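Local atomic coordinates of DSBA-like thioredoxin domain-containing protein (Nitrosomonas europaea, PDB entry 2IN3), a protein that probably acts as a thiol-disulfide oxidoreductase of the DsbA family, in the FrnE-like subfamily, and is a putative protein disulfide isomerase. Residues Met17-Cys21 against His67-Val71; Thr40-Met44 against Val111-Phe115; Gly51-Leu56 against Gly88-Glu94. All blocks are in the same frame, centred on the assembly; numbering follows the deposited sequence.

Contact 1 of 3, residues Met17-Cys21 against His67-Val71. With PO4 (phosphate ion), chain B; EDO (1,2-ethanediol), chain D.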
loop_
_atom_site.group_PDB
_atom_site.type_symbol
_atom_site.label_atom_id
_atom_site.label_comp_id
_atom_site.label_asym_id
_atom_site.label_seq_id
_atom_site.Cartn_x
_atom_site.Cartn_y
_atom_site.Cartn_z
HETATM N N MSE A 17 -1.759 -5.944 -0.742
HETATM C CA MSE A 17 -1.458 -7.385 -0.926
HETATM C C MSE A 17 -0.105 -7.685 -1.554
HETATM O O MSE A 17 0.087 -8.744 -2.140
HETATM C CB MSE A 17 -2.575 -8.096 -1.713
HETATM C CG MSE A 17 -3.910 -8.018 -0.977
HETATM SE SE MSE A 17 -5.438 -8.413 -2.097
HETATM C CE MSE A 17 -5.383 -10.369 -2.091
ATOM N N CYS A 18 0.825 -6.758 -1.374
ATOM C CA CYS A 18 2.221 -6.927 -1.698
ATOM C C CYS A 18 3.014 -7.166 -0.390
ATOM O O CYS A 18 2.955 -6.345 0.523
ATOM C CB CYS A 18 2.703 -5.672 -2.418
ATOM S SG CYS A 18 4.508 -5.532 -2.535
ATOM N N SER A 19 3.701 -8.310 -0.289
ATOM C CA SER A 19 4.285 -8.742 0.982
ATOM C C SER A 19 5.458 -7.869 1.388
ATOM O O SER A 19 5.605 -7.562 2.550
ATOM C CB SER A 19 4.656 -10.228 0.981
ATOM O OG SER A 19 5.598 -10.546 -0.035
ATOM N N TRP A 20 6.298 -7.471 0.438
ATOM C CA TRP A 20 7.396 -6.548 0.766
ATOM C C TRP A 20 6.911 -5.167 1.187
ATOM O O TRP A 20 7.634 -4.438 1.900
ATOM C CB TRP A 20 8.434 -6.460 -0.348
ATOM C CG TRP A 20 9.403 -7.626 -0.302
ATOM C CD1 TRP A 20 9.444 -8.702 -1.134
ATOM C CD2 TRP A 20 10.444 -7.817 0.656
ATOM N NE1 TRP A 20 10.466 -9.554 -0.770
ATOM C CE2 TRP A 20 11.107 -9.020 0.320
ATOM C CE3 TRP A 20 10.893 -7.078 1.764
ATOM C CZ2 TRP A 20 12.170 -9.529 1.077
ATOM C CZ3 TRP A 20 11.962 -7.591 2.513
ATOM C CH2 TRP A 20 12.584 -8.791 2.158
ATOM N N CYS A 21 5.705 -4.793 0.744
ATOM C CA CYS A 21 5.053 -3.570 1.242
ATOM C C CYS A 21 4.733 -3.731 2.727
ATOM O O CYS A 21 4.950 -2.788 3.532
ATOM C CB CYS A 21 3.766 -3.239 0.428
ATOM S SG CYS A 21 4.188 -2.696 -1.294
ATOM N N HIS A 67 8.158 -15.398 -0.732
ATOM C CA HIS A 67 8.281 -13.960 -0.446
ATOM C C HIS A 67 7.871 -13.659 1.003
ATOM O O HIS A 67 8.567 -12.923 1.692
ATOM C CB HIS A 67 7.492 -13.082 -1.450
ATOM C CG HIS A 67 8.101 -13.073 -2.820
ATOM N ND1 HIS A 67 7.411 -12.686 -3.950
ATOM C CD2 HIS A 67 9.331 -13.447 -3.243
ATOM C CE1 HIS A 67 8.192 -12.822 -5.013
ATOM N NE2 HIS A 67 9.364 -13.288 -4.612
ATOM N N TRP A 68 6.769 -14.255 1.472
ATOM C CA TRP A 68 6.311 -14.043 2.844
ATOM C C TRP A 68 7.371 -14.485 3.856
ATOM O O TRP A 68 7.724 -13.754 4.767
ATOM C CB TRP A 68 5.032 -14.834 3.134
ATOM C CG TRP A 68 3.789 -14.377 2.439
ATOM C CD1 TRP A 68 3.693 -13.573 1.307
ATOM C CD2 TRP A 68 2.460 -14.759 2.775
ATOM N NE1 TRP A 68 2.384 -13.433 0.951
ATOM C CE2 TRP A 68 1.596 -14.130 1.839
ATOM C CE3 TRP A 68 1.903 -15.554 3.796
ATOM C CZ2 TRP A 68 0.201 -14.264 1.889
ATOM C CZ3 TRP A 68 0.500 -15.691 3.846
ATOM C CH2 TRP A 68 -0.330 -15.061 2.882
ATOM N N HIS A 69 7.881 -15.695 3.701
ATOM C CA HIS A 69 8.989 -16.137 4.543
ATOM C C HIS A 69 10.184 -15.154 4.511
ATOM O O HIS A 69 10.694 -14.784 5.569
ATOM C CB HIS A 69 9.400 -17.539 4.140
ATOM C CG HIS A 69 8.404 -18.592 4.516
ATOM N ND1 HIS A 69 8.200 -18.980 5.820
ATOM C CD2 HIS A 69 7.572 -19.351 3.767
ATOM C CE1 HIS A 69 7.306 -19.958 5.857
ATOM N NE2 HIS A 69 6.902 -20.194 4.625
ATOM N N SER A 70 10.624 -14.720 3.317
ATOM C CA SER A 70 11.710 -13.741 3.206
ATOM C C SER A 70 11.426 -12.474 3.961
ATOM O O SER A 70 12.315 -11.977 4.662
ATOM C CB SER A 70 12.046 -13.359 1.754
ATOM O OG SER A 70 12.360 -14.496 1.002
ATOM N N VAL A 71 10.210 -11.948 3.792
ATOM C CA VAL A 71 9.782 -10.715 4.473
ATOM C C VAL A 71 9.814 -10.933 5.993
ATOM O O VAL A 71 10.355 -10.115 6.754
ATOM C CB VAL A 71 8.368 -10.281 4.030
ATOM C CG1 VAL A 71 7.871 -9.105 4.919
ATOM C CG2 VAL A 71 8.380 -9.841 2.590
HETATM P P PO4 B . 4.387 -10.712 -3.411
HETATM O O1 PO4 B . 4.598 -12.132 -3.856
HETATM O O2 PO4 B . 3.548 -9.911 -4.385
HETATM O O3 PO4 B . 3.766 -10.717 -2.049
HETATM O O4 PO4 B . 5.760 -10.045 -3.420
HETATM C C1 EDO D . 15.143 -15.619 3.398
HETATM O O1 EDO D . 13.935 -16.139 2.829
HETATM C C2 EDO D . 15.752 -14.614 2.449
HETATM O O2 EDO D . 15.599 -15.188 1.152
HETATM O O HOH W 1 1.575 -11.293 -0.857
#
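Ser19 and Trp20 meet helix 58-75 through His67, Trp68, Ser70 and Val71, at what is probably the redox site of a thioredoxin fold: Cys18 and Cys21 form a CxxC pair at the start of helix 19-35, modelled without a disulfide between them. The apolar part is made by Trp20 and Val71. The Trp20 indole lies flat against Val71, whose CG2 stands over one face in a CH-pi contact, 3.6 Å from the centroid of the five-membered ring and 15° off its normal. That methyl also touches Ser19 O, while Ser19 CB packs on Trp68 CD1 at 3.5 Å.

Polar contact between the segments runs through a phosphate, probably from the crystallisation liquor. Ser19 grips its O3 twice, through the backbone N at 3.0 Å and through OG at 2.7 Å; with chi1 at 59°, OG sits between N and the carbonyl carbon, on the side of the anion. From helix 58-75, His67 ND1 donates to O1 in the imidazole plane, 2.9 Å and nearly straight at 167°. A water accepts from Trp68 NE1 and donates to Met17 O and phosphate O3. At the N-cap, Cys18 SG receives a weak bond from Cys21 N at 3.6 Å.

Contact 2 of 3, residues Thr40-Met44 against Val111-Phe115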
loop_
_atom_site.group_PDB
_atom_site.type_symbol
_atom_site.label_atom_id
_atom_site.label_comp_id
_atom_site.label_asym_id
_atom_site.label_seq_id
_atom_site.Cartn_x
_atom_site.Cartn_y
_atom_site.Cartn_z
ATOM N N THR A 40 4.974 15.998 2.115
ATOM C CA THR A 40 3.626 15.464 2.359
ATOM C C THR A 40 3.598 14.043 1.842
ATOM O O THR A 40 3.782 13.827 0.642
ATOM C CB THR A 40 2.530 16.277 1.677
ATOM O OG1 THR A 40 2.668 17.654 2.054
ATOM C CG2 THR A 40 1.141 15.767 2.115
ATOM N N VAL A 41 3.391 13.086 2.742
ATOM C CA VAL A 41 3.552 11.663 2.392
ATOM C C VAL A 41 2.171 11.112 2.065
ATOM O O VAL A 41 1.246 11.229 2.876
ATOM C CB VAL A 41 4.254 10.799 3.490
ATOM C CG1 VAL A 41 4.537 9.411 2.924
ATOM C CG2 VAL A 41 5.607 11.424 3.932
ATOM N N LYS A 42 2.011 10.587 0.847
ATOM C CA LYS A 42 0.684 10.165 0.364
ATOM C C LYS A 42 0.775 8.779 -0.275
ATOM O O LYS A 42 1.837 8.386 -0.681
ATOM C CB LYS A 42 0.148 11.165 -0.651
ATOM C CG LYS A 42 -0.124 12.575 -0.110
ATOM C CD LYS A 42 -0.574 13.559 -1.194
ATOM C CE LYS A 42 -1.956 13.271 -1.699
ATOM N NZ LYS A 42 -2.471 14.408 -2.554
ATOM N N ILE A 43 -0.335 8.039 -0.357
ATOM C CA ILE A 43 -0.281 6.691 -0.964
ATOM C C ILE A 43 -0.895 6.779 -2.355
ATOM O O ILE A 43 -1.946 7.413 -2.535
ATOM C CB ILE A 43 -1.049 5.612 -0.134
ATOM C CG1 ILE A 43 -0.425 5.449 1.244
ATOM C CG2 ILE A 43 -1.009 4.202 -0.847
ATOM C CD1 ILE A 43 -1.101 4.372 2.102
HETATM N N MSE A 44 -0.219 6.160 -3.325
HETATM C CA MSE A 44 -0.756 5.920 -4.659
HETATM C C MSE A 44 -0.819 4.390 -4.835
HETATM O O MSE A 44 0.191 3.736 -5.159
HETATM C CB MSE A 44 0.117 6.583 -5.740
HETATM C CG MSE A 44 -0.608 6.743 -7.077
HETATM SE SE MSE A 44 0.530 7.518 -8.474
HETATM C CE MSE A 44 0.405 9.387 -7.920
ATOM N N VAL A 111 -5.576 7.377 5.859
ATOM C CA VAL A 111 -5.092 6.553 4.738
ATOM C C VAL A 111 -3.986 5.529 5.125
ATOM O O VAL A 111 -4.092 4.332 4.796
ATOM C CB VAL A 111 -4.634 7.427 3.556
ATOM C CG1 VAL A 111 -3.976 6.570 2.459
ATOM C CG2 VAL A 111 -5.831 8.190 2.986
ATOM N N PHE A 112 -2.904 5.983 5.752
ATOM C CA PHE A 112 -1.857 5.024 6.136
ATOM C C PHE A 112 -2.323 3.971 7.179
ATOM O O PHE A 112 -2.040 2.766 7.022
ATOM C CB PHE A 112 -0.559 5.730 6.573
ATOM C CG PHE A 112 0.311 6.155 5.413
ATOM C CD1 PHE A 112 0.072 7.360 4.755
ATOM C CD2 PHE A 112 1.333 5.321 4.951
ATOM C CE1 PHE A 112 0.881 7.764 3.658
ATOM C CE2 PHE A 112 2.147 5.718 3.852
ATOM C CZ PHE A 112 1.905 6.940 3.216
ATOM N N PRO A 113 -3.027 4.405 8.225
ATOM C CA PRO A 113 -3.622 3.415 9.154
ATOM C C PRO A 113 -4.559 2.408 8.467
ATOM O O PRO A 113 -4.509 1.223 8.808
ATOM C CB PRO A 113 -4.439 4.287 10.095
ATOM C CG PRO A 113 -3.703 5.568 10.112
ATOM C CD PRO A 113 -3.291 5.782 8.683
ATOM N N PHE A 114 -5.396 2.855 7.518
ATOM C CA PHE A 114 -6.289 1.921 6.803
ATOM C C PHE A 114 -5.529 0.899 5.924
ATOM O O PHE A 114 -5.850 -0.295 5.910
ATOM C CB PHE A 114 -7.304 2.677 5.952
ATOM C CG PHE A 114 -8.364 1.797 5.335
ATOM C CD1 PHE A 114 -9.350 1.199 6.135
ATOM C CD2 PHE A 114 -8.416 1.611 3.960
ATOM C CE1 PHE A 114 -10.340 0.396 5.567
ATOM C CE2 PHE A 114 -9.416 0.799 3.393
ATOM C CZ PHE A 114 -10.358 0.191 4.190
ATOM N N PHE A 115 -4.512 1.371 5.212
ATOM C CA PHE A 115 -3.663 0.517 4.384
ATOM C C PHE A 115 -3.047 -0.578 5.301
ATOM O O PHE A 115 -3.047 -1.794 4.977
ATOM C CB PHE A 115 -2.557 1.376 3.786
ATOM C CG PHE A 115 -1.695 0.668 2.774
ATOM C CD1 PHE A 115 -1.882 0.933 1.423
ATOM C CD2 PHE A 115 -0.692 -0.235 3.160
ATOM C CE1 PHE A 115 -1.112 0.319 0.438
ATOM C CE2 PHE A 115 0.106 -0.874 2.160
ATOM C CZ PHE A 115 -0.126 -0.586 0.805
#
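Ile43 of the strand and Phe112 of the helix form the centre of this contact, a worked case of a helix laid over a sheet, here at 42° to the strand and 9.3 Å from it between the axes of the short segments. Ile43 points at the helix and spreads its longer branch over three neighbours, CG1 on Phe112 and CD1 on Val111 and Phe115. CG1 lies over one face of the Phe112 ring, displaced toward the rim, in a CH-pi contact 3.6 Å from the centroid. CD1 reaches farther, because CG1 is anti to the carbonyl carbon and chi2 is extended at -178°; it enters between Val111 CG1 and Phe115 CD1, each 3.6 Å away. The Phe112 side chain meets Val41 at about a right angle, with CZ 3.6 Å from Val41 CG1. Val41 O approaches the same ring at its edge, 3.6 Å from CE1. The interface between the two segments is thus almost wholly apolar. Ile28 and Arg32 of helix 19-35 also touch Phe112, while Val111 and Phe115 lean on Val100 of helix 94-106. Strand 40-45 is the outermost strand on its side of the sheet, paired parallel with strand 9-14.

Contact 3 of 3, residues Gly51-Leu56 against Gly88-Glu94; sequences GTNTPL and GFIYDTE
Leu56 and Phe89 are joined by a direct backbone hydrogen bond between two irregular segments that run alongside each other near the surface. Leu56 N donates to Phe89 O at 3.1 Å, with an angle of 166° at the hydrogen and the donor nearly in line with the carbonyl. Close packing is found at Thr52. Its CG2 occupies the position between N and the carbonyl carbon (chi1 -175° for OG1) and comes within 3.0 Å of Tyr91 O, while Thr52 O is 3.3 Å from Asp92 CB. Ile90 CG2 rests on Thr52 O and Asn53 CA, the latter 3.7 Å away, so this hydrophobic branch packs largely on backbone.

Other parts are looser. The Leu56 side chain lies beside that of Tyr91, pointing the same way, in a light contact with CD2 4.2 Å from CD1 of the ring. Both side chains meet Ile64 of helix 58-75, and Tyr91 OH is hydrogen-bonded to Met17 O. Asn53 ND2 folds back onto Thr52 O, lying above the carbonyl plane. Water also links the segments: one molecule donates to Thr54 O and accepts from Tyr91 N; another accepts from Gly88 N and lies within hydrogen-bonding distance of Leu56 O and Phe89 O.

Toward helix 94-106 the contact thins to a weak, long bond from Thr52 N to Asp92 OD1, 3.4 Å. The same oxygen accepts from Glu94 N at 3.2 Å, from above the carboxylate plane, so one acceptor serves both the neighbouring segment and the helix start. Glu94 itself turns to Arg98 in a salt bridge. Tyr91 is the centre of an inverse gamma turn, and its ring lies near, without touching, the CxxC, the probable redox motif. The two loops thus lie beside what is probably the redox site of a DsbA-like thioredoxin fold.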
loop_
_atom_site.group_PDB
_atom_site.type_symbol
_atom_site.label_atom_id
_atom_site.label_comp_id
_atom_site.label_asym_id
_atom_site.label_seq_id
_atom_site.Cartn_x
_atom_site.Cartn_y
_atom_site.Cartn_z
ATOM N N GLY A 51 -5.552 -6.715 -10.554
ATOM C CA GLY A 51 -6.937 -7.143 -10.830
ATOM C C GLY A 51 -7.064 -8.514 -11.481
ATOM O O GLY A 51 -6.564 -8.711 -12.590
ATOM N N THR A 52 -7.742 -9.461 -10.811
ATOM C CA THR A 52 -7.987 -10.811 -11.371
ATOM C C THR A 52 -9.232 -11.566 -10.853
ATOM O O THR A 52 -9.787 -11.238 -9.800
ATOM C CB THR A 52 -6.758 -11.737 -11.218
ATOM O OG1 THR A 52 -7.010 -12.979 -11.888
ATOM C CG2 THR A 52 -6.467 -12.018 -9.752
ATOM N N ASN A 53 -9.650 -12.582 -11.612
ATOM C CA ASN A 53 -10.773 -13.443 -11.223
ATOM C C ASN A 53 -10.598 -14.933 -11.487
ATOM O O ASN A 53 -11.577 -15.666 -11.655
ATOM C CB ASN A 53 -12.099 -12.931 -11.808
ATOM C CG ASN A 53 -13.019 -12.371 -10.735
ATOM O OD1 ASN A 53 -14.070 -12.947 -10.457
ATOM N ND2 ASN A 53 -12.605 -11.272 -10.092
ATOM N N THR A 54 -9.350 -15.384 -11.519
ATOM C CA THR A 54 -9.057 -16.811 -11.670
ATOM C C THR A 54 -8.296 -17.284 -10.428
ATOM O O THR A 54 -7.529 -16.512 -9.845
ATOM C CB THR A 54 -8.255 -17.139 -12.972
ATOM O OG1 THR A 54 -6.869 -16.809 -12.795
ATOM C CG2 THR A 54 -8.819 -16.397 -14.188
ATOM N N PRO A 55 -8.542 -18.535 -9.992
ATOM C CA PRO A 55 -7.815 -19.064 -8.840
ATOM C C PRO A 55 -6.297 -18.959 -8.977
ATOM O O PRO A 55 -5.742 -19.023 -10.081
ATOM C CB PRO A 55 -8.260 -20.526 -8.781
ATOM C CG PRO A 55 -9.609 -20.514 -9.397
ATOM C CD PRO A 55 -9.538 -19.498 -10.498
ATOM N N LEU A 56 -5.654 -18.758 -7.837
ATOM C CA LEU A 56 -4.207 -18.732 -7.725
ATOM C C LEU A 56 -3.647 -20.124 -8.060
ATOM O O LEU A 56 -4.120 -21.131 -7.520
ATOM C CB LEU A 56 -3.854 -18.301 -6.298
ATOM C CG LEU A 56 -2.409 -18.036 -5.922
ATOM C CD1 LEU A 56 -1.854 -16.959 -6.837
ATOM C CD2 LEU A 56 -2.309 -17.646 -4.459
ATOM N N GLY A 88 -8.480 -22.065 -4.362
ATOM C CA GLY A 88 -9.743 -21.436 -4.683
ATOM C C GLY A 88 -9.641 -19.955 -4.410
ATOM O O GLY A 88 -10.448 -19.174 -4.905
ATOM N N PHE A 89 -8.642 -19.559 -3.623
ATOM C CA PHE A 89 -8.446 -18.159 -3.319
ATOM C C PHE A 89 -8.127 -17.392 -4.599
ATOM O O PHE A 89 -7.316 -17.845 -5.420
ATOM C CB PHE A 89 -7.326 -17.960 -2.287
ATOM C CG PHE A 89 -7.127 -16.533 -1.905
ATOM C CD1 PHE A 89 -8.042 -15.889 -1.067
ATOM C CD2 PHE A 89 -6.054 -15.813 -2.421
ATOM C CE1 PHE A 89 -7.871 -14.549 -0.727
ATOM C CE2 PHE A 89 -5.868 -14.476 -2.095
ATOM C CZ PHE A 89 -6.769 -13.839 -1.246
ATOM N N ILE A 90 -8.780 -16.243 -4.761
ATOM C CA ILE A 90 -8.592 -15.396 -5.931
ATOM C C ILE A 90 -7.821 -14.147 -5.492
ATOM O O ILE A 90 -8.277 -13.385 -4.632
ATOM C CB ILE A 90 -9.937 -15.036 -6.605
ATOM C CG1 ILE A 90 -10.646 -16.317 -7.089
ATOM C CG2 ILE A 90 -9.729 -14.044 -7.760
ATOM C CD1 ILE A 90 -11.972 -16.078 -7.769
ATOM N N TYR A 91 -6.652 -13.952 -6.085
ATOM C CA TYR A 91 -5.733 -12.900 -5.669
ATOM C C TYR A 91 -6.050 -11.550 -6.371
ATOM O O TYR A 91 -5.240 -11.033 -7.157
ATOM C CB TYR A 91 -4.282 -13.365 -5.908
ATOM C CG TYR A 91 -3.306 -12.784 -4.913
ATOM C CD1 TYR A 91 -2.816 -13.553 -3.852
ATOM C CD2 TYR A 91 -2.893 -11.452 -5.011
ATOM C CE1 TYR A 91 -1.928 -13.013 -2.924
ATOM C CE2 TYR A 91 -2.012 -10.896 -4.078
ATOM C CZ TYR A 91 -1.540 -11.681 -3.046
ATOM O OH TYR A 91 -0.682 -11.121 -2.145
ATOM N N ASP A 92 -7.234 -10.999 -6.077
ATOM C CA ASP A 92 -7.696 -9.737 -6.665
ATOM C C ASP A 92 -7.312 -8.541 -5.803
ATOM O O ASP A 92 -7.907 -8.305 -4.737
ATOM C CB ASP A 92 -9.214 -9.749 -6.897
ATOM C CG ASP A 92 -9.720 -8.467 -7.576
ATOM O OD1 ASP A 92 -8.895 -7.694 -8.128
ATOM O OD2 ASP A 92 -10.954 -8.224 -7.573
ATOM N N THR A 93 -6.319 -7.783 -6.256
ATOM C CA THR A 93 -5.785 -6.681 -5.462
ATOM C C THR A 93 -6.557 -5.353 -5.638
ATOM O O THR A 93 -6.348 -4.409 -4.874
ATOM C CB THR A 93 -4.277 -6.452 -5.730
ATOM O OG1 THR A 93 -4.096 -6.094 -7.093
ATOM C CG2 THR A 93 -3.428 -7.730 -5.477
ATOM N N GLU A 94 -7.469 -5.277 -6.600
ATOM C CA GLU A 94 -8.121 -4.001 -6.886
ATOM C C GLU A 94 -9.041 -3.459 -5.781
ATOM O O GLU A 94 -9.012 -2.245 -5.507
ATOM C CB GLU A 94 -8.821 -4.005 -8.269
ATOM C CG GLU A 94 -9.352 -2.653 -8.721
ATOM C CD GLU A 94 -10.734 -2.350 -8.174
ATOM O OE1 GLU A 94 -11.398 -3.308 -7.726
ATOM O OE2 GLU A 94 -11.169 -1.169 -8.203
HETATM O O HOH W 2 -5.701 -15.668 -7.757
HETATM O O HOH W 3 -6.247 -20.754 -5.388
#

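The three contacts show how chemistry follows place in a fold. Contacts 1 and 2 are both partly buried, contact 2 lying nearer the centre of the chain, where it joins an edge strand to a helix by apolar side chains. Contact 1 is mixed, pairing two helices through an aromatic face and a bound anion beside the probable redox cysteines. Contact 3 lies at the surface, where loops are joined by one backbone bond, a weak bond to a carboxylate, and water. Contacts 1 and 3 touch through Met17, a selenomethionine in this crystal, whose selenium packs on Asp92 and Thr93. Contact 2 touches neither, although helix 111-123 also supplies Phe122 and Tyr123 to the surroundings of both.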